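Local coordinates for protein DNA annealing helicase and endonuclease ZRANB3 (Homo sapiens, PDB 5MKW) that anneals DNA as a helicase and cuts it as an endonuclease to help restart stalled replication forks, its zinc-binding HNH domain being the part in this structure, at residues H17-Q21 with L22-N26; Q28-F31 with L32-D36; S52-P55 with L56-N60. All coordinates share one frame; numbering follows the deposited sequence.

Contact 1: residues H17-Q21 with L22-N26; sequences HGVCQ and LCNVN. With ZN (zinc ion), chain C.
C20 and C23 bind one zinc ion from a tight turn, a zinc knuckle in the loop between helices 5-16 and 27-36. The SG atoms of C20 and C23 reach the metal by different rotations: that of C20 stands opposite its backbone N (chi1 -180°), that of C23 between N and the carbonyl carbon (chi1 76°). C20 SG, 2.4 Å from the zinc ion, also accepts the backbone N-H groups of L22 and C23, the latter at N-SG 3.6 Å. These bonds fix the turn and would be expected to spread the charge of the thiolate.

Across the loop, C20 N donates to V25 O at 2.9 Å, while N24, with positive phi, gives a weak bond from its N to C20 O. V19 lies along the same seam, its CG1 3.6 Å from V25 O and its CG2 4.1 Å from N26 ND2. With an alanine here both methyls go, which would probably open a gap beside V25 O and leave the N26 amide less tightly packed. Q21 curls back, NE2 bonding V19 O at 2.9 Å from above the carbonyl plane. A water joins H17 O to N26 ND2.

C96 and C99 complete the zinc site, consistent with a treble-clef arrangement. L22 and V25 touch strand 92-96, L22 also reaches helix 97-118, and N26 OD1 caps helix 27-36 through E29 N.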
# COMPACT_ATOMS: atom_id res chain seq x y z
N HIS A 17 2.42 -5.13 -12.08
CA HIS A 17 3.76 -5.46 -11.65
C HIS A 17 4.24 -4.65 -10.45
O HIS A 17 5.41 -4.31 -10.36
CB HIS A 17 4.75 -5.28 -12.78
CG HIS A 17 4.34 -5.98 -14.03
ND1 HIS A 17 4.39 -7.35 -14.16
CD2 HIS A 17 3.68 -5.52 -15.11
CE1 HIS A 17 3.87 -7.70 -15.32
NE2 HIS A 17 3.41 -6.61 -15.91
N GLY A 18 3.33 -4.35 -9.51
CA GLY A 18 3.73 -3.69 -8.29
C GLY A 18 4.08 -2.23 -8.50
O GLY A 18 4.79 -1.66 -7.67
N VAL A 19 3.51 -1.61 -9.54
CA VAL A 19 3.69 -0.17 -9.82
C VAL A 19 2.50 0.64 -9.36
O VAL A 19 1.34 0.26 -9.64
CB VAL A 19 3.85 0.09 -11.33
CG1 VAL A 19 4.04 1.59 -11.59
CG2 VAL A 19 5.04 -0.70 -11.84
N CYS A 20 2.73 1.60 -8.49
CA CYS A 20 1.62 2.35 -7.88
C CYS A 20 0.90 3.15 -8.96
O CYS A 20 1.55 3.85 -9.76
CB CYS A 20 2.12 3.34 -6.83
SG CYS A 20 0.80 4.30 -6.03
N GLN A 21 -0.43 3.03 -8.98
CA GLN A 21 -1.21 3.66 -10.04
C GLN A 21 -1.49 5.12 -9.78
O GLN A 21 -1.92 5.82 -10.68
CB GLN A 21 -2.49 2.89 -10.27
CG GLN A 21 -2.26 1.48 -10.73
CD GLN A 21 -1.44 1.42 -12.04
OE1 GLN A 21 -1.92 1.79 -13.09
NE2 GLN A 21 -0.20 0.94 -11.95
N LEU A 22 -1.17 5.60 -8.57
CA LEU A 22 -1.31 7.02 -8.24
C LEU A 22 -0.03 7.81 -8.44
O LEU A 22 -0.07 8.89 -9.01
CB LEU A 22 -1.84 7.23 -6.83
CG LEU A 22 -3.19 6.57 -6.57
CD1 LEU A 22 -3.77 6.92 -5.22
CD2 LEU A 22 -4.18 6.90 -7.70
N CYS A 23 1.10 7.29 -7.94
CA CYS A 23 2.34 8.04 -7.95
C CYS A 23 3.43 7.42 -8.82
O CYS A 23 4.46 8.04 -9.03
CB CYS A 23 2.87 8.23 -6.52
SG CYS A 23 3.62 6.75 -5.82
N ASN A 24 3.19 6.21 -9.31
CA ASN A 24 4.00 5.50 -10.30
C ASN A 24 5.38 5.06 -9.81
O ASN A 24 6.21 4.62 -10.59
CB ASN A 24 3.98 6.20 -11.66
CG ASN A 24 2.56 6.37 -12.18
OD1 ASN A 24 1.77 5.40 -12.25
ND2 ASN A 24 2.17 7.63 -12.36
N VAL A 25 5.54 4.97 -8.51
CA VAL A 25 6.71 4.30 -8.02
C VAL A 25 6.66 2.82 -8.32
O VAL A 25 5.57 2.19 -8.36
CB VAL A 25 7.00 4.55 -6.52
CG1 VAL A 25 7.21 6.04 -6.30
CG2 VAL A 25 5.91 3.97 -5.63
N ASN A 26 7.82 2.23 -8.56
CA ASN A 26 7.87 0.79 -8.76
C ASN A 26 8.16 0.10 -7.43
O ASN A 26 9.32 -0.05 -7.02
CB ASN A 26 8.90 0.36 -9.82
CG ASN A 26 8.78 -1.11 -10.14
OD1 ASN A 26 8.36 -1.94 -9.32
ND2 ASN A 26 9.05 -1.44 -11.36
ZN ZN C . 2.02 5.67 -4.55
O HOH W 1 7.78 -4.02 -11.26

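Contact 2: residues Q28-F31 with L32-D36; sequences QELF and LRLRD
Four backbone hydrogen bonds of the i to i+4 kind, from L32, R33, L34 and R35 back to Q28, E29, L30 and F31, carry the chain through two turns of helix 27-36, the shortest being R35 N to F31 O at 2.8 Å. On these turns the side chains separate into two groups.

One group centres on F31. R35 crosses it obliquely: its CB sits over one face of the phenyl ring, and its CD comes 3.8 Å from F31 CZ. The guanidinium does not lie flat on the ring; the two planes stand 80° apart, and the meeting is mostly through the aliphatic part of the arginine. The bend at chi3 (70°) turns the charged end into a side-on, two-nitrogen salt bridge to its chain neighbour D36. R35 NE bonds D36 OD1 at 3.0 Å from above the carboxylate plane, and R35 NH2 takes D36 OD2 on its syn side at 3.1 Å. Two bonds leave the guanidinium little freedom to rotate. L32 sends CD2 to the phenyl ring, 4.0 Å from F31 CD2, and crosses Q28 at Q28 NE2; the other end of that amide, OE1, accepts a hydrogen bond from W72 NE1.

The other group is aliphatic. L30 and L34 lie side by side and point the same way, L30 CG 3.6 Å from L34 CD1. L34 is twisted off the usual staggered positions at both chi1 and chi2, which may reflect strain or uncertain modelling of the branch.

L34 packs on L46 and R33 on L45 of helix 39-47, L30 leans on W50, T51 and F71 in the loops, and R42 of helix 39-47 bonds the backbone oxygens of L34 and R35.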
# COMPACT_ATOMS: atom_id res chain seq x y z
N GLN A 28 7.47 -2.84 -6.25
CA GLN A 28 8.03 -4.17 -6.28
C GLN A 28 9.55 -4.20 -6.47
O GLN A 28 10.23 -5.03 -5.89
CB GLN A 28 7.36 -5.03 -7.33
CG GLN A 28 7.93 -6.46 -7.46
CD GLN A 28 7.48 -7.36 -6.32
OE1 GLN A 28 6.61 -6.99 -5.47
NE2 GLN A 28 8.06 -8.53 -6.26
N GLU A 29 10.05 -3.31 -7.31
CA GLU A 29 11.49 -3.22 -7.54
C GLU A 29 12.23 -2.81 -6.27
O GLU A 29 13.27 -3.36 -5.94
CB GLU A 29 11.75 -2.19 -8.63
CG GLU A 29 13.18 -1.65 -8.69
CD GLU A 29 13.38 -0.64 -9.83
OE1 GLU A 29 12.90 0.53 -9.70
OE2 GLU A 29 13.98 -1.02 -10.86
N LEU A 30 11.65 -1.86 -5.52
CA LEU A 30 12.23 -1.51 -4.20
C LEU A 30 12.20 -2.69 -3.19
O LEU A 30 13.17 -2.93 -2.45
CB LEU A 30 11.52 -0.29 -3.61
CG LEU A 30 12.23 0.30 -2.35
CD1 LEU A 30 13.64 0.82 -2.73
CD2 LEU A 30 11.37 1.39 -1.73
N PHE A 31 11.09 -3.39 -3.12
CA PHE A 31 10.98 -4.61 -2.29
C PHE A 31 12.15 -5.57 -2.58
O PHE A 31 12.81 -6.05 -1.66
CB PHE A 31 9.64 -5.37 -2.55
CG PHE A 31 9.65 -6.78 -2.02
CD1 PHE A 31 9.79 -7.02 -0.64
CD2 PHE A 31 9.70 -7.87 -2.88
CE1 PHE A 31 9.97 -8.31 -0.14
CE2 PHE A 31 9.87 -9.16 -2.39
CZ PHE A 31 10.01 -9.37 -1.01
N LEU A 32 12.38 -5.86 -3.86
CA LEU A 32 13.41 -6.85 -4.20
C LEU A 32 14.79 -6.36 -3.80
O LEU A 32 15.60 -7.13 -3.34
CB LEU A 32 13.41 -7.18 -5.69
CG LEU A 32 12.15 -7.83 -6.22
CD1 LEU A 32 12.13 -7.75 -7.74
CD2 LEU A 32 12.10 -9.27 -5.74
N ARG A 33 15.04 -5.07 -4.02
CA ARG A 33 16.31 -4.47 -3.64
C ARG A 33 16.54 -4.55 -2.12
O ARG A 33 17.63 -4.97 -1.65
CB ARG A 33 16.36 -3.04 -4.16
CG ARG A 33 17.57 -2.23 -3.68
CD ARG A 33 18.80 -2.31 -4.57
NE ARG A 33 19.79 -1.32 -4.15
CZ ARG A 33 20.86 -1.59 -3.41
NH1 ARG A 33 21.13 -2.82 -3.04
NH2 ARG A 33 21.67 -0.61 -3.08
N LEU A 34 15.50 -4.23 -1.35
CA LEU A 34 15.59 -4.32 0.09
C LEU A 34 15.77 -5.74 0.59
O LEU A 34 16.58 -6.01 1.47
CB LEU A 34 14.41 -3.58 0.78
CG LEU A 34 14.96 -2.17 0.98
CD1 LEU A 34 14.16 -1.08 0.37
CD2 LEU A 34 15.39 -1.86 2.41
N ARG A 35 14.99 -6.66 0.04
CA ARG A 35 15.05 -8.04 0.45
C ARG A 35 16.48 -8.54 0.36
O ARG A 35 16.96 -9.26 1.24
CB ARG A 35 14.14 -8.89 -0.41
CG ARG A 35 14.06 -10.35 0.01
CD ARG A 35 13.32 -11.20 -1.03
NE ARG A 35 14.15 -11.31 -2.22
CZ ARG A 35 13.70 -11.65 -3.43
NH1 ARG A 35 12.49 -12.11 -3.61
NH2 ARG A 35 14.52 -11.66 -4.45
N ASP A 36 17.14 -8.20 -0.74
CA ASP A 36 18.40 -8.80 -1.02
C ASP A 36 19.59 -7.99 -0.55
O ASP A 36 20.72 -8.45 -0.67
CB ASP A 36 18.48 -9.08 -2.51
CG ASP A 36 17.54 -10.19 -2.96
OD1 ASP A 36 17.09 -11.05 -2.15
OD2 ASP A 36 17.30 -10.25 -4.18

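Contact 3: residues S52-P55 with L56-N60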
# COMPACT_ATOMS: atom_id res chain seq x y z
N SER A 52 10.45 6.71 3.08
CA SER A 52 10.79 7.53 4.25
C SER A 52 9.56 8.11 4.93
O SER A 52 9.61 8.48 6.12
CB SER A 52 11.70 8.69 3.85
OG SER A 52 10.99 9.63 3.06
N LYS A 53 8.45 8.12 4.21
CA LYS A 53 7.21 8.64 4.75
C LYS A 53 6.35 7.61 5.48
O LYS A 53 5.33 7.95 6.03
CB LYS A 53 6.39 9.27 3.63
CG LYS A 53 6.99 10.56 3.14
CD LYS A 53 6.08 11.17 2.07
CE LYS A 53 6.46 12.62 1.77
NZ LYS A 53 5.27 13.37 1.27
N LEU A 54 6.78 6.36 5.53
CA LEU A 54 6.03 5.33 6.24
C LEU A 54 6.23 5.48 7.75
O LEU A 54 7.23 6.03 8.17
CB LEU A 54 6.51 3.96 5.81
CG LEU A 54 6.12 3.60 4.36
CD1 LEU A 54 6.96 2.46 3.85
CD2 LEU A 54 4.62 3.28 4.28
N PRO A 55 5.32 4.91 8.56
CA PRO A 55 5.55 4.88 10.02
C PRO A 55 6.82 4.17 10.44
O PRO A 55 7.22 3.16 9.83
CB PRO A 55 4.31 4.11 10.57
CG PRO A 55 3.30 4.11 9.48
CD PRO A 55 4.10 4.18 8.18
N LEU A 56 7.48 4.73 11.45
CA LEU A 56 8.68 4.17 12.04
C LEU A 56 8.51 2.70 12.38
O LEU A 56 9.41 1.92 12.19
CB LEU A 56 9.05 4.96 13.29
CG LEU A 56 10.23 4.41 14.08
CD1 LEU A 56 11.50 4.36 13.24
CD2 LEU A 56 10.47 5.27 15.30
N GLU A 57 7.34 2.34 12.88
CA GLU A 57 7.06 0.96 13.24
C GLU A 57 7.20 0.05 12.00
O GLU A 57 7.80 -1.02 12.03
CB GLU A 57 5.61 0.91 13.79
CG GLU A 57 5.07 -0.49 14.09
CD GLU A 57 5.77 -1.13 15.30
OE1 GLU A 57 6.23 -0.39 16.21
OE2 GLU A 57 5.86 -2.38 15.36
N GLN A 58 6.70 0.52 10.88
CA GLN A 58 6.72 -0.30 9.67
C GLN A 58 8.12 -0.36 9.12
O GLN A 58 8.61 -1.42 8.72
CB GLN A 58 5.72 0.23 8.64
CG GLN A 58 5.68 -0.64 7.41
CD GLN A 58 4.47 -0.36 6.54
OE1 GLN A 58 3.47 0.13 7.03
NE2 GLN A 58 4.59 -0.61 5.24
N LEU A 59 8.79 0.80 9.11
CA LEU A 59 10.18 0.87 8.67
C LEU A 59 11.08 -0.04 9.51
O LEU A 59 11.96 -0.73 8.97
CB LEU A 59 10.69 2.32 8.71
CG LEU A 59 9.99 3.25 7.72
CD1 LEU A 59 10.41 4.70 7.94
CD2 LEU A 59 10.27 2.81 6.27
N ASN A 60 10.86 -0.11 10.83
CA ASN A 60 11.65 -1.03 11.64
C ASN A 60 11.38 -2.50 11.19
O ASN A 60 12.29 -3.33 11.14
CB ASN A 60 11.30 -0.89 13.12
CG ASN A 60 11.85 0.36 13.75
OD1 ASN A 60 12.78 0.97 13.23
ND2 ASN A 60 11.29 0.72 14.90
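Q58 turns one face of its flat amide toward L54 and P55. Both L54 methyls lie on that side above the nitrogen, CD2 at 4.0 Å and CD1 at 4.1 Å from Q58 NE2, while P55 CD stands on the same side 4.3 Å from Q58 OE1. At the oxygen end, OE1 takes a weak hydrogen bond from K101 NZ. The side chain reaches this place because it runs out extended beyond CG, with CG opposite the backbone N (chi1 -177°).

L54 is also met by L59, whose CD2 lies 4.0 Å from L54 CB. The other methyl of L59, CD1, comes 3.5 Å from L54 O, so that L59 packs against the backbone leading into the helix. Placed beside its own backbone N (chi1 -65°), L59 CG also rests against P55 O.

That carbonyl takes the first i to i+4 bond of helix 56-64. P55, at the N-cap position, uses its oxygen as acceptor for two amides: L59 N at 2.9 Å in a nearly straight bond (172°), and Q58 N in a strongly bent, weak one.

Seen in the fold, L54 packs on T97, V98 and K101 of helix 97-118, with P55 also on K101, while L56 and L59 touch Y47 of helix 39-47. The turn into helix 56-64 thus meets both helix 97-118 and helix 39-47.

How the contacts relate
The three contacts come in series along the chain. Contact 1 hands straight on to contact 2: they touch where G18 O meets Q28 N at 3.3 Å, a probable hydrogen bond, and their centres are 14 Å apart. This ties the loop that carries the zinc knuckle to the first turn of helix 27-36. Contact 3, at the start of helix 56-64, touches neither; its centre is about 16 Å from that of contact 2 and about 19 Å from that of contact 1. Helix 39-47 packs against both contact 2 and contact 3, while helix 97-118 reaches contacts 1 and 3. Contact 1 holds two of the four zinc ligands; contacts 2 and 3 belong to the helical part of the domain around it.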